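Long-range contacts in glycoside Hydrolase Family 43_12 (Metagenome, PDB 7JVH), which probably hydrolyses glycosidic bonds in arabinose- or xylose-containing plant polysaccharides or oligosaccharides: residues Y395-M400 against S432-R437; S79-P84 against A399-K404; C463-A468 against T557-G562; A28-F33 against L416-L421; I56-Y61 against Q438-Y443. All blocks are in the same frame, centred on the assembly; numbering follows the deposited sequence.

Contact 1. Residues Y395-M400 against S432-R437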
# COMPACT_ATOMS: atom_id res chain seq x y z
N TYR A 395 3.26 11.54 -7.47
CA TYR A 395 3.81 10.36 -6.78
C TYR A 395 2.81 9.25 -6.44
O TYR A 395 3.20 8.25 -5.83
CB TYR A 395 4.48 10.75 -5.47
CG TYR A 395 5.66 11.69 -5.57
CD1 TYR A 395 6.78 11.36 -6.32
CD2 TYR A 395 5.68 12.90 -4.86
CE1 TYR A 395 7.88 12.21 -6.38
CE2 TYR A 395 6.76 13.75 -4.92
CZ TYR A 395 7.86 13.40 -5.68
OH TYR A 395 8.92 14.25 -5.75
N ARG A 396 1.54 9.43 -6.81
CA ARG A 396 0.49 8.41 -6.63
C ARG A 396 0.50 7.37 -7.73
O ARG A 396 -0.10 6.30 -7.57
CB ARG A 396 -0.90 9.04 -6.62
CG ARG A 396 -1.37 9.48 -5.26
CD ARG A 396 -2.63 10.31 -5.39
NE ARG A 396 -2.38 11.56 -6.12
CZ ARG A 396 -3.19 12.60 -6.11
NH1 ARG A 396 -4.35 12.54 -5.50
NH2 ARG A 396 -2.86 13.68 -6.80
N TRP A 397 1.14 7.70 -8.86
CA TRP A 397 1.19 6.84 -10.02
C TRP A 397 2.33 5.84 -9.91
O TRP A 397 3.47 6.21 -9.71
CB TRP A 397 1.35 7.69 -11.27
CG TRP A 397 0.12 8.49 -11.51
CD1 TRP A 397 -0.06 9.81 -11.22
CD2 TRP A 397 -1.11 8.02 -12.06
NE1 TRP A 397 -1.33 10.19 -11.56
CE2 TRP A 397 -2.00 9.11 -12.08
CE3 TRP A 397 -1.56 6.78 -12.52
CZ2 TRP A 397 -3.30 9.00 -12.55
CZ3 TRP A 397 -2.86 6.67 -13.00
CH2 TRP A 397 -3.71 7.78 -13.02
N VAL A 398 1.98 4.55 -10.02
CA VAL A 398 2.92 3.45 -9.93
C VAL A 398 2.85 2.58 -11.18
O VAL A 398 1.85 2.58 -11.90
CB VAL A 398 2.63 2.57 -8.69
CG1 VAL A 398 2.87 3.36 -7.40
CG2 VAL A 398 1.21 2.00 -8.72
N ALA A 399 3.94 1.83 -11.42
CA ALA A 399 4.01 0.82 -12.46
C ALA A 399 4.19 -0.52 -11.75
O ALA A 399 4.61 -0.56 -10.59
CB ALA A 399 5.17 1.10 -13.38
N MSE A 400 3.84 -1.61 -12.43
CA MSE A 400 4.03 -2.96 -11.92
C MSE A 400 5.38 -3.50 -12.38
O MSE A 400 5.65 -3.51 -13.58
CB MSE A 400 2.90 -3.88 -12.39
CG MSE A 400 1.55 -3.56 -11.79
SE MSE A 400 1.53 -3.80 -9.85
CE MSE A 400 2.40 -5.55 -9.54
N SER A 432 3.81 -2.10 -19.61
CA SER A 432 3.72 -0.68 -19.94
C SER A 432 2.33 -0.17 -19.58
O SER A 432 1.47 -0.05 -20.44
CB SER A 432 4.05 -0.43 -21.41
OG SER A 432 3.40 -1.39 -22.22
N ALA A 433 2.13 0.10 -18.30
CA ALA A 433 0.89 0.60 -17.74
C ALA A 433 1.18 1.45 -16.49
O ALA A 433 2.08 1.15 -15.73
CB ALA A 433 -0.02 -0.56 -17.41
N LEU A 434 0.42 2.54 -16.32
CA LEU A 434 0.53 3.42 -15.16
C LEU A 434 -0.76 3.32 -14.37
O LEU A 434 -1.84 3.38 -14.95
CB LEU A 434 0.81 4.86 -15.58
CG LEU A 434 1.48 5.77 -14.55
CD1 LEU A 434 2.81 5.20 -14.09
CD2 LEU A 434 1.65 7.16 -15.12
N PHE A 435 -0.62 3.14 -13.04
CA PHE A 435 -1.71 2.73 -12.19
C PHE A 435 -1.93 3.67 -11.01
O PHE A 435 -0.99 4.28 -10.48
CB PHE A 435 -1.46 1.33 -11.63
CG PHE A 435 -1.67 0.22 -12.63
CD1 PHE A 435 -2.94 -0.06 -13.12
CD2 PHE A 435 -0.60 -0.57 -13.06
CE1 PHE A 435 -3.14 -1.07 -14.02
CE2 PHE A 435 -0.80 -1.59 -13.96
CZ PHE A 435 -2.06 -1.86 -14.45
N HIS A 436 -3.20 3.75 -10.61
CA HIS A 436 -3.68 4.51 -9.49
C HIS A 436 -4.41 3.50 -8.62
O HIS A 436 -5.20 2.70 -9.13
CB HIS A 436 -4.65 5.58 -9.98
CG HIS A 436 -5.11 6.53 -8.92
ND1 HIS A 436 -5.99 6.17 -7.92
CD2 HIS A 436 -4.80 7.84 -8.70
CE1 HIS A 436 -6.21 7.21 -7.14
NE2 HIS A 436 -5.50 8.23 -7.58
N ARG A 437 -4.13 3.53 -7.31
CA ARG A 437 -4.77 2.64 -6.36
C ARG A 437 -6.27 2.87 -6.34
O ARG A 437 -6.73 4.01 -6.45
CB ARG A 437 -4.20 2.88 -4.96
CG ARG A 437 -2.74 2.46 -4.80
CD ARG A 437 -2.19 3.08 -3.54
NE ARG A 437 -0.82 2.72 -3.19
CZ ARG A 437 0.26 3.22 -3.79
NH1 ARG A 437 0.18 4.06 -4.82
NH2 ARG A 437 1.46 2.87 -3.36
O HOH W 1 2.60 5.89 -4.80
O HOH W 2 -2.02 5.20 -6.32
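Trp397 lies against Leu434, Phe435 and His436, and its atoms can be followed outward. CB meets Leu434 CD2 and, at 3.8 Å from Trp397 CB, Leu434 CG. CE3 passes 3.3 Å from the carbonyl O of Phe435, a contact oblique to the ring. CZ3 and CH2 then run under His436, whose CB sits over one face of the six-membered ring, 4.1 Å from its centroid and 29° off the normal: a CH-pi contact. Beyond CB, the imidazole turns its edge toward the same indole in a T-shaped pair, planes at 69°. NE1 hydrogen-bonds to Tyr384 OH.

Strand 433-437 is an outermost strand of the six-stranded sheet of the concanavalin A-like domain, and segment 395-400 joins it by one antiparallel bridge, the hydrogen-bonded pair Val398 with Phe435. Val398 N reaches Phe435 O at 3.0 Å, and Phe435 N returns a bond to Val398 O at 2.8 Å. Beside it, Val398 CG2 packs on Phe435 CB, while Met400 CG comes 3.8 Å from Phe435 CE2.

Arg437 is extended from CG to NE, which carries NH1 to two waters. One joins it to Tyr395 O; the other joins it and Arg437 N to Arg396 O. Arg437 NE donates to Cys60 O. The chemistry therefore divides: apolar and aromatic packing around the bridge, and a buried guanidinium whose N-H groups serve backbone carbonyls directly or through water.

Contact 2. Residues S79-P84 against A399-K404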
# COMPACT_ATOMS: atom_id res chain seq x y z
N SER A 79 4.46 -1.93 -0.15
CA SER A 79 4.06 -1.75 -1.54
C SER A 79 4.23 -2.96 -2.45
O SER A 79 3.79 -2.93 -3.61
CB SER A 79 4.79 -0.55 -2.15
OG SER A 79 6.18 -0.61 -1.92
N PHE A 80 4.90 -4.01 -1.97
CA PHE A 80 4.99 -5.29 -2.66
C PHE A 80 5.67 -5.13 -4.04
O PHE A 80 6.80 -4.64 -4.09
CB PHE A 80 3.59 -5.96 -2.60
CG PHE A 80 3.10 -6.06 -1.19
CD1 PHE A 80 3.49 -7.12 -0.39
CD2 PHE A 80 2.34 -5.06 -0.63
CE1 PHE A 80 3.09 -7.20 0.93
CE2 PHE A 80 1.96 -5.14 0.71
CZ PHE A 80 2.34 -6.21 1.48
N ALA A 81 5.00 -5.47 -5.14
CA ALA A 81 5.63 -5.42 -6.48
C ALA A 81 5.51 -4.11 -7.25
O ALA A 81 5.93 -4.02 -8.41
CB ALA A 81 5.14 -6.58 -7.33
N MSE A 82 4.93 -3.08 -6.62
CA MSE A 82 4.72 -1.80 -7.28
C MSE A 82 6.05 -1.04 -7.29
O MSE A 82 6.87 -1.22 -6.39
CB MSE A 82 3.62 -1.00 -6.57
CG MSE A 82 2.26 -1.69 -6.55
SE MSE A 82 0.98 -0.62 -5.49
CE MSE A 82 -0.74 -1.54 -5.25
N PHE A 83 6.26 -0.22 -8.32
CA PHE A 83 7.45 0.61 -8.41
C PHE A 83 7.09 2.02 -8.86
O PHE A 83 6.35 2.20 -9.83
CB PHE A 83 8.48 0.02 -9.37
CG PHE A 83 9.79 0.73 -9.34
CD1 PHE A 83 10.77 0.37 -8.41
CD2 PHE A 83 10.04 1.79 -10.19
CE1 PHE A 83 11.98 1.05 -8.38
CE2 PHE A 83 11.24 2.47 -10.15
CZ PHE A 83 12.22 2.10 -9.25
N PRO A 84 7.60 3.09 -8.19
CA PRO A 84 8.48 2.96 -7.02
C PRO A 84 7.75 2.40 -5.82
O PRO A 84 6.53 2.38 -5.80
CB PRO A 84 8.90 4.40 -6.77
CG PRO A 84 7.76 5.21 -7.30
CD PRO A 84 7.32 4.50 -8.52
N ALA A 399 3.94 1.83 -11.42
CA ALA A 399 4.01 0.82 -12.46
C ALA A 399 4.19 -0.52 -11.75
O ALA A 399 4.61 -0.56 -10.59
CB ALA A 399 5.17 1.10 -13.38
N MSE A 400 3.84 -1.61 -12.43
CA MSE A 400 4.03 -2.96 -11.92
C MSE A 400 5.38 -3.50 -12.38
O MSE A 400 5.65 -3.51 -13.58
CB MSE A 400 2.90 -3.88 -12.39
CG MSE A 400 1.55 -3.56 -11.79
SE MSE A 400 1.53 -3.80 -9.85
CE MSE A 400 2.40 -5.55 -9.54
N ARG A 401 6.22 -3.90 -11.43
CA ARG A 401 7.42 -4.69 -11.70
C ARG A 401 8.53 -3.98 -12.50
O ARG A 401 9.37 -4.64 -13.11
CB ARG A 401 7.05 -6.02 -12.38
CG ARG A 401 6.05 -6.85 -11.59
CD ARG A 401 5.87 -8.23 -12.18
NE ARG A 401 5.23 -9.14 -11.23
CZ ARG A 401 3.93 -9.40 -11.17
NH1 ARG A 401 3.07 -8.83 -12.00
NH2 ARG A 401 3.48 -10.27 -10.27
N GLY A 402 8.56 -2.65 -12.46
CA GLY A 402 9.57 -1.88 -13.16
C GLY A 402 9.27 -0.38 -13.19
O GLY A 402 8.18 0.04 -12.83
N PRO A 403 10.24 0.45 -13.63
CA PRO A 403 10.03 1.90 -13.69
C PRO A 403 9.22 2.34 -14.90
O PRO A 403 9.35 1.75 -15.98
CB PRO A 403 11.46 2.46 -13.76
CG PRO A 403 12.27 1.35 -14.35
CD PRO A 403 11.57 0.04 -14.08
N LYS A 404 8.38 3.36 -14.71
CA LYS A 404 7.59 3.99 -15.77
C LYS A 404 8.45 4.68 -16.81
O LYS A 404 8.04 4.84 -17.97
CB LYS A 404 6.60 5.00 -15.16
CG LYS A 404 7.25 6.22 -14.55
CD LYS A 404 6.28 7.03 -13.72
CE LYS A 404 6.93 8.27 -13.15
NZ LYS A 404 7.52 7.91 -11.85
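Three backbone hydrogen bonds join Ala81 and Phe83 to Ala399 and Arg401. Phe83 with Ala399 is an antiparallel hydrogen-bonded pair: Phe83 N reaches Ala399 O at 2.8 Å, and Ala399 N reaches Phe83 O at 2.9 Å with an N-H...O angle of 177°. Arg401 N adds a 3.0 Å bond to Ala81 O. Between these lies Met82 with Met400, a non-hydrogen-bonded pair in which Met82 CA also sends a CA-H...O contact to Ala399 O.

Packing contacts fall into two groups. On the face carrying Met82 and Met400, both selenomethionines, Met82 CG lies 4.0 Å from Met400 SE. Bends at chi2 (-64°) and chi3 (-46°) fold the Met400 chain back, bringing its CE to 3.7 Å from Ala81 CB. The other group centres on Phe83. Its CB is in van der Waals contact with the peptide at Gly402 O, 3.5 Å away, and the far part of its ring makes an apolar contact, 3.6 Å from Phe83 CE2 to Pro403 CB.

The charged end of Arg401 turns to other partners: NE to Cys115 O, and NH2 in a salt bridge with Glu467.

A type II' turn from Ser79 to Met82 leads into strand 82-83, which pairs with strand 399-400. This two-stranded antiparallel sheet joins the family 43 region to the C-terminal concanavalin A-like region. Its methionine face packs on Leu560 of strand 560-566, while Arg437 of strand 433-437 touches Met82.

Contact 3. Residues C463-A468 against T557-G562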
# COMPACT_ATOMS: atom_id res chain seq x y z
N CYS A 463 -8.32 -2.38 -14.98
CA CYS A 463 -8.57 -2.67 -13.58
C CYS A 463 -7.79 -3.97 -13.23
O CYS A 463 -8.05 -5.03 -13.81
CB CYS A 463 -10.07 -2.81 -13.31
SG CYS A 463 -11.07 -1.38 -13.84
N TYR A 464 -6.85 -3.86 -12.28
CA TYR A 464 -5.81 -4.85 -12.04
C TYR A 464 -5.69 -5.20 -10.56
O TYR A 464 -5.42 -4.34 -9.73
CB TYR A 464 -4.47 -4.25 -12.48
CG TYR A 464 -3.29 -5.21 -12.54
CD1 TYR A 464 -2.50 -5.44 -11.41
CD2 TYR A 464 -2.92 -5.81 -13.74
CE1 TYR A 464 -1.40 -6.30 -11.48
CE2 TYR A 464 -1.82 -6.63 -13.82
CZ TYR A 464 -1.07 -6.89 -12.68
OH TYR A 464 0.03 -7.73 -12.68
N GLN A 465 -5.87 -6.49 -10.23
CA GLN A 465 -5.54 -7.04 -8.92
C GLN A 465 -4.19 -7.75 -9.02
O GLN A 465 -3.23 -7.40 -8.31
CB GLN A 465 -6.64 -7.99 -8.45
CG GLN A 465 -6.38 -8.81 -7.19
CD GLN A 465 -5.83 -7.99 -6.02
OE1 GLN A 465 -4.74 -8.29 -5.55
NE2 GLN A 465 -6.55 -6.96 -5.56
N ASN A 466 -4.10 -8.73 -9.92
CA ASN A 466 -2.83 -9.32 -10.33
C ASN A 466 -2.85 -9.72 -11.81
O ASN A 466 -3.88 -9.59 -12.51
CB ASN A 466 -2.41 -10.49 -9.40
CG ASN A 466 -3.27 -11.71 -9.53
OD1 ASN A 466 -3.54 -12.20 -10.62
ND2 ASN A 466 -3.69 -12.23 -8.39
N GLU A 467 -1.70 -10.20 -12.29
CA GLU A 467 -1.50 -10.53 -13.70
C GLU A 467 -2.57 -11.47 -14.28
O GLU A 467 -2.77 -11.51 -15.49
CB GLU A 467 -0.11 -11.12 -13.93
CG GLU A 467 0.19 -12.37 -13.08
CD GLU A 467 0.80 -12.09 -11.71
OE1 GLU A 467 1.09 -10.93 -11.37
OE2 GLU A 467 1.03 -13.06 -10.99
N ALA A 468 -3.25 -12.23 -13.42
CA ALA A 468 -4.28 -13.19 -13.82
C ALA A 468 -5.65 -12.87 -13.21
O ALA A 468 -6.57 -13.68 -13.24
CB ALA A 468 -3.86 -14.61 -13.42
N THR A 557 -2.37 -7.09 -1.54
CA THR A 557 -2.56 -5.84 -2.28
C THR A 557 -3.99 -5.51 -2.68
O THR A 557 -4.82 -6.39 -2.84
CB THR A 557 -1.74 -5.83 -3.57
OG1 THR A 557 -2.10 -6.98 -4.38
CG2 THR A 557 -0.26 -5.80 -3.25
N GLY A 558 -4.25 -4.21 -2.85
CA GLY A 558 -5.52 -3.72 -3.35
C GLY A 558 -5.52 -3.59 -4.88
O GLY A 558 -4.50 -3.51 -5.51
N ALA A 559 -6.72 -3.53 -5.46
CA ALA A 559 -6.90 -3.33 -6.88
C ALA A 559 -6.35 -1.98 -7.32
O ALA A 559 -6.19 -1.06 -6.51
CB ALA A 559 -8.37 -3.45 -7.27
N LEU A 560 -6.07 -1.89 -8.63
CA LEU A 560 -5.50 -0.71 -9.26
C LEU A 560 -6.36 -0.38 -10.47
O LEU A 560 -7.01 -1.25 -11.04
CB LEU A 560 -4.07 -0.97 -9.71
CG LEU A 560 -3.10 -1.47 -8.62
CD1 LEU A 560 -1.84 -2.03 -9.25
CD2 LEU A 560 -2.75 -0.37 -7.63
N VAL A 561 -6.35 0.89 -10.88
CA VAL A 561 -6.96 1.34 -12.10
C VAL A 561 -5.95 2.21 -12.80
O VAL A 561 -5.24 3.00 -12.18
CB VAL A 561 -8.30 2.08 -11.84
CG1 VAL A 561 -8.08 3.40 -11.11
CG2 VAL A 561 -9.06 2.31 -13.14
N GLY A 562 -5.84 2.06 -14.12
CA GLY A 562 -4.88 2.82 -14.88
C GLY A 562 -5.01 2.64 -16.39
O GLY A 562 -5.94 2.01 -16.87
O HOH W 3 -4.23 -9.23 -3.14
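Tyr464 and Leu560 exchange two backbone hydrogen bonds, Tyr464 N to Leu560 O at 2.9 Å and Leu560 N to Tyr464 O at 2.8 Å, the marks of an antiparallel hydrogen-bonded pair. Their side chains lie alongside each other, pointing the same way, with Tyr464 CD1 4.1 Å from Leu560 CD1. Cys463 and Val561 form the adjoining non-hydrogen-bonded pair.

Past this pairing the chain turns a corner at Gln465. A bend at chi2 (48°) brings the amide to Thr557: NE2 donates to Thr557 O at 3.3 Å, approaching from above the carbonyl plane, and also to Leu548 O. A water lies 2.6 Å from Gln465 OE1 and accepts from Thr557 N. Farther out, Asn466 OD1 accepts from Ala468 N in an Asx turn.

In the six-stranded antiparallel sheet of the concanavalin A-like domain, strand 560-566 runs between strands 433-437 and 458-464, while Cys463 and Val561 face Tyr443 of strand 442-451.

Contact 4. Residues A28-F33 against L416-L421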
# COMPACT_ATOMS: atom_id res chain seq x y z
N ALA A 28 0.05 5.05 -27.92
CA ALA A 28 -0.96 6.05 -27.64
C ALA A 28 -0.43 7.17 -26.76
O ALA A 28 0.62 7.03 -26.12
CB ALA A 28 -2.17 5.40 -26.99
N THR A 29 -1.17 8.29 -26.75
CA THR A 29 -0.96 9.40 -25.83
C THR A 29 -2.24 9.62 -25.03
O THR A 29 -3.26 10.00 -25.58
CB THR A 29 -0.56 10.68 -26.59
OG1 THR A 29 0.61 10.43 -27.36
CG2 THR A 29 -0.25 11.82 -25.64
N PHE A 30 -2.17 9.36 -23.72
CA PHE A 30 -3.29 9.54 -22.80
C PHE A 30 -3.26 10.98 -22.31
O PHE A 30 -2.34 11.37 -21.59
CB PHE A 30 -3.21 8.56 -21.64
CG PHE A 30 -3.24 7.11 -22.07
CD1 PHE A 30 -2.08 6.46 -22.47
CD2 PHE A 30 -4.43 6.41 -22.07
CE1 PHE A 30 -2.10 5.14 -22.87
CE2 PHE A 30 -4.46 5.08 -22.48
CZ PHE A 30 -3.30 4.44 -22.86
N THR A 31 -4.26 11.76 -22.73
CA THR A 31 -4.32 13.20 -22.49
C THR A 31 -4.99 13.54 -21.16
O THR A 31 -4.84 14.66 -20.67
CB THR A 31 -5.08 13.90 -23.64
OG1 THR A 31 -4.90 15.31 -23.57
CG2 THR A 31 -6.56 13.63 -23.55
N ASN A 32 -5.75 12.59 -20.60
CA ASN A 32 -6.43 12.73 -19.32
C ASN A 32 -6.60 11.40 -18.58
O ASN A 32 -6.79 10.36 -19.20
CB ASN A 32 -7.82 13.33 -19.50
CG ASN A 32 -8.59 13.43 -18.19
OD1 ASN A 32 -9.54 12.68 -17.95
ND2 ASN A 32 -8.16 14.34 -17.33
N PHE A 33 -6.55 11.47 -17.25
CA PHE A 33 -7.13 10.45 -16.39
C PHE A 33 -7.93 11.15 -15.28
O PHE A 33 -7.43 12.07 -14.65
CB PHE A 33 -6.06 9.53 -15.76
CG PHE A 33 -6.65 8.28 -15.17
CD1 PHE A 33 -7.10 8.25 -13.86
CD2 PHE A 33 -6.77 7.13 -15.93
CE1 PHE A 33 -7.65 7.10 -13.32
CE2 PHE A 33 -7.30 5.96 -15.39
CZ PHE A 33 -7.76 5.95 -14.08
N LEU A 416 0.47 11.48 -21.44
CA LEU A 416 1.28 10.27 -21.28
C LEU A 416 1.47 9.55 -22.61
O LEU A 416 0.63 8.75 -23.01
CB LEU A 416 0.64 9.29 -20.29
CG LEU A 416 0.84 9.53 -18.81
CD1 LEU A 416 0.27 8.37 -18.01
CD2 LEU A 416 2.30 9.70 -18.48
N GLN A 417 2.59 9.85 -23.28
CA GLN A 417 3.09 9.11 -24.43
C GLN A 417 3.72 7.82 -23.89
O GLN A 417 4.77 7.89 -23.26
CB GLN A 417 4.16 9.90 -25.15
CG GLN A 417 3.68 10.69 -26.35
CD GLN A 417 4.83 11.39 -27.04
OE1 GLN A 417 5.91 10.81 -27.23
NE2 GLN A 417 4.61 12.65 -27.44
N MSE A 418 3.09 6.66 -24.13
CA MSE A 418 3.68 5.43 -23.62
C MSE A 418 3.81 4.39 -24.73
O MSE A 418 2.93 4.21 -25.57
CB MSE A 418 2.96 4.96 -22.35
CG MSE A 418 1.61 4.30 -22.50
SE MSE A 418 0.98 3.69 -20.70
CE MSE A 418 0.26 5.29 -19.83
N THR A 419 5.00 3.76 -24.74
CA THR A 419 5.42 2.80 -25.74
C THR A 419 5.29 1.40 -25.14
O THR A 419 5.54 1.21 -23.96
CB THR A 419 6.89 3.07 -26.13
OG1 THR A 419 7.03 4.46 -26.48
CG2 THR A 419 7.34 2.20 -27.29
N ALA A 420 4.86 0.44 -25.96
CA ALA A 420 4.57 -0.91 -25.48
C ALA A 420 5.85 -1.69 -25.24
O ALA A 420 6.68 -1.80 -26.12
CB ALA A 420 3.68 -1.65 -26.47
N LEU A 421 6.01 -2.21 -24.02
CA LEU A 421 7.01 -3.21 -23.69
C LEU A 421 6.56 -4.55 -24.28
O LEU A 421 5.44 -4.69 -24.76
CB LEU A 421 7.19 -3.33 -22.18
CG LEU A 421 7.74 -2.12 -21.43
CD1 LEU A 421 7.73 -2.37 -19.93
CD2 LEU A 421 9.13 -1.75 -21.91
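Leu416 N donates to Phe30 O at 2.8 Å, and Phe30 N returns a bond to Leu416 O at 3.0 Å, closing an antiparallel hydrogen-bonded pair. This joins strands 28-33 and 416-418, whose axes approach to 4.5 Å with their directions 160° apart, in a sheet of the concanavalin A-like beta-sandwich. Although it lies near the N-terminus, strand 28-37 is thus part of the C-terminal domain's sheet.

A third backbone bond runs from Met418 N to Ala28 O at 3.2 Å. Between these pairs, Thr29 and Gln417 form a non-hydrogen-bonded pair, and their side chains lie alongside each other on the opposite face from Phe30.

The other face bears Ala28, Phe30, Leu416 and Met418 and is apolar; Phe30 and Met418 on this face touch Met563 of strand 560-566, in the other sheet. Across the pairing, Phe30 CB packs on Leu416 CB. Selenomethionine Met418 makes a Met-aromatic contact, its SE 5.0 Å from the Phe30 ring centroid and oblique to the ring. A turn at chi3 (80°) brings its methyl back over the neighbouring strand, where Met418 CE stops 3.7 Å from Phe30 CD1.

Contact 5. Residues I56-Y61 against Q438-Y443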
# COMPACT_ATOMS: atom_id res chain seq x y z
N ILE A 56 -6.80 7.63 7.02
CA ILE A 56 -6.18 8.88 6.51
C ILE A 56 -5.57 8.63 5.14
O ILE A 56 -5.35 9.60 4.43
CB ILE A 56 -5.16 9.44 7.51
CG1 ILE A 56 -3.93 8.54 7.64
CG2 ILE A 56 -5.83 9.67 8.85
CD1 ILE A 56 -3.34 8.54 9.02
N LEU A 57 -5.20 7.39 4.86
CA LEU A 57 -4.74 6.98 3.53
C LEU A 57 -5.67 5.89 3.05
O LEU A 57 -5.67 4.80 3.57
CB LEU A 57 -3.30 6.49 3.54
CG LEU A 57 -2.21 7.39 4.10
CD1 LEU A 57 -0.89 6.64 4.15
CD2 LEU A 57 -2.06 8.65 3.27
N GLN A 58 -6.48 6.22 2.05
CA GLN A 58 -7.44 5.32 1.45
C GLN A 58 -6.71 4.52 0.38
O GLN A 58 -5.78 5.02 -0.24
CB GLN A 58 -8.58 6.12 0.81
CG GLN A 58 -9.38 6.96 1.79
CD GLN A 58 -10.22 8.03 1.11
OE1 GLN A 58 -9.68 8.92 0.46
NE2 GLN A 58 -11.54 7.95 1.28
N GLY A 59 -7.17 3.29 0.16
CA GLY A 59 -6.56 2.37 -0.79
C GLY A 59 -5.35 1.65 -0.19
O GLY A 59 -5.03 1.85 1.00
N CYS A 60 -4.67 0.85 -1.01
CA CYS A 60 -3.56 0.02 -0.56
C CYS A 60 -2.40 0.85 0.00
O CYS A 60 -1.55 1.37 -0.75
CB CYS A 60 -3.04 -0.90 -1.66
SG CYS A 60 -1.92 -2.19 -1.04
N TYR A 61 -2.39 0.98 1.34
CA TYR A 61 -1.32 1.60 2.09
C TYR A 61 -1.18 0.83 3.39
O TYR A 61 -1.56 1.32 4.45
CB TYR A 61 -1.60 3.08 2.36
CG TYR A 61 -1.55 3.91 1.10
CD1 TYR A 61 -0.34 4.41 0.63
CD2 TYR A 61 -2.70 4.18 0.38
CE1 TYR A 61 -0.29 5.18 -0.52
CE2 TYR A 61 -2.65 4.96 -0.78
CZ TYR A 61 -1.45 5.46 -1.22
OH TYR A 61 -1.38 6.23 -2.36
N GLN A 438 -7.03 1.78 -6.22
CA GLN A 438 -8.46 1.85 -5.96
C GLN A 438 -8.62 2.27 -4.50
O GLN A 438 -8.35 1.49 -3.57
CB GLN A 438 -9.15 0.52 -6.22
CG GLN A 438 -10.63 0.53 -5.91
CD GLN A 438 -11.41 -0.63 -6.55
OE1 GLN A 438 -10.87 -1.39 -7.34
NE2 GLN A 438 -12.70 -0.73 -6.23
N GLN A 439 -9.05 3.53 -4.30
CA GLN A 439 -9.15 4.12 -2.97
C GLN A 439 -10.54 4.00 -2.36
O GLN A 439 -10.73 4.35 -1.20
CB GLN A 439 -8.70 5.58 -3.00
CG GLN A 439 -7.20 5.71 -3.21
CD GLN A 439 -6.73 7.14 -3.14
OE1 GLN A 439 -6.99 7.93 -4.04
NE2 GLN A 439 -6.01 7.48 -2.09
N HIS A 440 -11.49 3.47 -3.13
CA HIS A 440 -12.89 3.39 -2.75
C HIS A 440 -13.51 2.10 -3.25
O HIS A 440 -13.05 1.54 -4.28
CB HIS A 440 -13.68 4.55 -3.38
CG HIS A 440 -13.15 5.90 -3.03
ND1 HIS A 440 -12.06 6.45 -3.66
CD2 HIS A 440 -13.56 6.81 -2.11
CE1 HIS A 440 -11.82 7.64 -3.14
NE2 HIS A 440 -12.72 7.88 -2.20
N ILE A 441 -14.57 1.67 -2.56
CA ILE A 441 -15.35 0.51 -2.99
C ILE A 441 -16.17 0.90 -4.22
O ILE A 441 -16.27 0.15 -5.19
CB ILE A 441 -16.30 0.01 -1.88
CG1 ILE A 441 -15.52 -0.27 -0.60
CG2 ILE A 441 -16.99 -1.26 -2.33
CD1 ILE A 441 -16.41 -0.59 0.58
N LYS A 442 -16.76 2.10 -4.16
CA LYS A 442 -17.53 2.66 -5.27
C LYS A 442 -16.75 3.78 -5.93
O LYS A 442 -16.45 4.78 -5.30
CB LYS A 442 -18.86 3.22 -4.77
CG LYS A 442 -19.91 2.17 -4.50
CD LYS A 442 -21.18 2.83 -3.96
CE LYS A 442 -22.26 1.79 -3.75
NZ LYS A 442 -23.50 2.43 -3.20
N TYR A 443 -16.41 3.60 -7.21
CA TYR A 443 -15.69 4.62 -7.95
C TYR A 443 -16.08 4.61 -9.43
O TYR A 443 -16.73 3.69 -9.93
CB TYR A 443 -14.15 4.53 -7.75
CG TYR A 443 -13.42 3.56 -8.64
CD1 TYR A 443 -12.90 3.96 -9.87
CD2 TYR A 443 -13.21 2.23 -8.25
CE1 TYR A 443 -12.22 3.09 -10.69
CE2 TYR A 443 -12.51 1.35 -9.05
CZ TYR A 443 -12.03 1.78 -10.27
OH TYR A 443 -11.35 0.89 -11.08
O HOH W 4 -5.63 -0.11 -3.76
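Gly59 and Gln439 bring their backbones to a CA-CA distance of 3.8 Å without any strand pairing, and Gly59 has a positive phi of 82°. Its CA lies 3.4 Å from Gln438 O in a CA-H...O contact. Both the close approach and the positive phi suit glycine.

Gln439 supplies the direct hydrogen bond. Its chain is extended beyond CG, running past Gln58 so that NE2 donates to Gln58 O at 3.1 Å. The carbonyl oxygen lies in the amide plane, but the donor stands 47° above the carbonyl plane. Gln58 CB packs back against Gln439, 3.8 Å from Gln439 CB and 3.4 Å from Gln439 O.

At its far end Gln58 crosses His440, with amide and imidazole planes 69° apart. Gln58 NE2 and His440 NE2 both bond to Gly380 O, consistent with the two nitrogens lying 3.7 Å apart. His440 ND1 is taken by Tyr35 OH. Water 4 accepts from Cys60 N and donates to Gln438 O, at 3.2 Å.

Polar groups thus dominate this buried junction between the family 43 domain and the concanavalin A-like domain: it is joined by an amide-carbonyl bond, a bridging water and a shared carbonyl acceptor.

Contacts 1, 2, 3 and 5 gather near the chain's centre, 10 to 12 Å from it, while contact 4 lies outward in the C-terminal sandwich, its centre about 24 Å from that of contact 5. Contacts 1 and 2, about 7 Å apart between centres, share strand 399-400. Contacts 1 and 3 meet in one six-stranded sheet, where strand 433-437 neighbours strand 560-566. Contact 4 belongs to the facing sheet, which strand 442-451 of contact 5 also enters. Along the chain, the contacts open in the order 4, 5, 2, 1, 3. Contacts 2 and 5 bring catalytic-family segments to the C-terminal domain about 18 Å apart between centres, consistent with an interface with more than one point of attachment.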